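Local coordinates for protein TRAP dicarboxylate transporter-DctP subunit (Desulfovibrio desulfuricans subsp. desulfuricans, PDB 4NHB) that binds sn-glycerol-3-phosphate as a periplasmic solute-binding protein, probably delivering it to a TRAP transporter, at residues Gly73-Asp76 and Ala77-Ala80. Numbering follows the deposited sequence.
Sequences GKED and AYIA
Tyr78 lays its ring back over the first turn of helix 75-84, against Glu75. A CH-pi contact is indicated by Glu75 CA, 3.8 Å from the ring centroid and 19° off the ring normal, which places it over one face and offset toward the rim. The torsion behind this fold-back is a chi1 of 71°, which sets CG of Tyr78 between its own backbone N and carbonyl carbon. At the ring's edge, and in its plane, Gly73 O approaches Tyr78 CD2 at 3.2 Å. The side chains of Glu75 and Tyr78 run side by side, Glu75 CG lying 3.6 Å from Tyr78 OH, with carboxylate and ring planes 28° apart. Lys74 holds the N-cap position, and its O accepts a nearly straight hydrogen bond of 3.0 Å from Tyr78 N. Ile79 N donates likewise to Glu75 O at 2.8 Å, while Ile79 CD1 reaches Glu75 CB at 4.0 Å. Beyond the turn, Glu75 OE2 is hydrogen-bonded to Gln95 NE2, in the sn-glycerol-3-phosphate site, and Tyr78 OH makes weak hydrogen bonds with Ala91 O and the Thr92 hydroxyl. Ring packing and helix bonding would together steady the backbone of Glu75, consistent with a second-shell role in positioning the Gln95 amide.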
loop_
_atom_site.group_PDB
_atom_site.type_symbol
_atom_site.label_atom_id
_atom_site.label_comp_id
_atom_site.label_asym_id
_atom_site.label_seq_id
_atom_site.Cartn_x
_atom_site.Cartn_y
_atom_site.Cartn_z
ATOM N N GLY A 73 -5.788 -15.278 6.165
ATOM C CA GLY A 73 -4.576 -15.539 5.400
ATOM C C GLY A 73 -3.774 -14.296 4.999
ATOM O O GLY A 73 -4.225 -13.147 5.104
ATOM N N LYS A 74 -2.561 -14.531 4.533
ATOM C CA LYS A 74 -1.707 -13.457 4.066
ATOM C C LYS A 74 -2.076 -13.132 2.606
ATOM O O LYS A 74 -2.938 -13.793 2.042
ATOM C CB LYS A 74 -0.245 -13.869 4.158
ATOM C CG LYS A 74 0.246 -14.167 5.567
ATOM C CD LYS A 74 1.767 -14.290 5.598
ATOM C CE LYS A 74 2.269 -15.044 6.840
ATOM N NZ LYS A 74 1.828 -16.477 6.861
ATOM N N GLU A 75 -1.436 -12.122 2.015
ATOM C CA GLU A 75 -1.933 -11.541 0.754
ATOM C C GLU A 75 -2.113 -12.589 -0.345
ATOM O O GLU A 75 -3.133 -12.627 -1.009
ATOM C CB GLU A 75 -0.991 -10.458 0.248
ATOM C CG GLU A 75 -0.767 -9.285 1.231
ATOM C CD GLU A 75 0.522 -9.428 2.015
ATOM O OE1 GLU A 75 0.622 -10.362 2.814
ATOM O OE2 GLU A 75 1.449 -8.613 1.839
ATOM N N ASP A 76 -1.113 -13.439 -0.544
ATOM C CA ASP A 76 -1.229 -14.394 -1.638
ATOM C C ASP A 76 -2.503 -15.205 -1.479
ATOM O O ASP A 76 -3.276 -15.337 -2.428
ATOM C CB ASP A 76 -0.013 -15.308 -1.715
ATOM C CG ASP A 76 1.151 -14.641 -2.359
ATOM O OD1 ASP A 76 1.029 -13.443 -2.714
ATOM O OD2 ASP A 76 2.192 -15.315 -2.497
ATOM N N ALA A 77 -2.753 -15.720 -0.274
ATOM C CA ALA A 77 -3.960 -16.520 -0.068
ATOM C C ALA A 77 -5.252 -15.749 -0.222
ATOM O O ALA A 77 -6.172 -16.231 -0.860
ATOM C CB ALA A 77 -3.947 -17.185 1.282
ATOM N N TYR A 78 -5.350 -14.561 0.367
ATOM C CA TYR A 78 -6.650 -13.910 0.325
ATOM C C TYR A 78 -6.878 -13.291 -1.061
ATOM O O TYR A 78 -8.020 -13.182 -1.462
ATOM C CB TYR A 78 -6.906 -12.941 1.509
ATOM C CG TYR A 78 -6.122 -11.628 1.558
ATOM C CD1 TYR A 78 -6.270 -10.655 0.576
ATOM C CD2 TYR A 78 -5.271 -11.367 2.607
ATOM C CE1 TYR A 78 -5.577 -9.467 0.637
ATOM C CE2 TYR A 78 -4.586 -10.163 2.715
ATOM C CZ TYR A 78 -4.748 -9.204 1.746
ATOM O OH TYR A 78 -4.055 -7.998 1.877
ATOM N N ILE A 79 -5.811 -12.926 -1.790
ATOM C CA ILE A 79 -5.982 -12.450 -3.184
ATOM C C ILE A 79 -6.615 -13.599 -3.995
ATOM O O ILE A 79 -7.662 -13.453 -4.637
ATOM C CB ILE A 79 -4.644 -11.969 -3.806
ATOM C CG1 ILE A 79 -4.273 -10.601 -3.219
ATOM C CG2 ILE A 79 -4.766 -11.864 -5.319
ATOM C CD1 ILE A 79 -2.769 -10.194 -3.302
ATOM N N ALA A 80 -6.030 -14.779 -3.850
ATOM C CA ALA A 80 -6.496 -15.960 -4.576
ATOM C C ALA A 80 -7.917 -16.266 -4.188
ATOM O O ALA A 80 -8.722 -16.574 -5.047
ATOM C CB ALA A 80 -5.597 -17.153 -4.264
#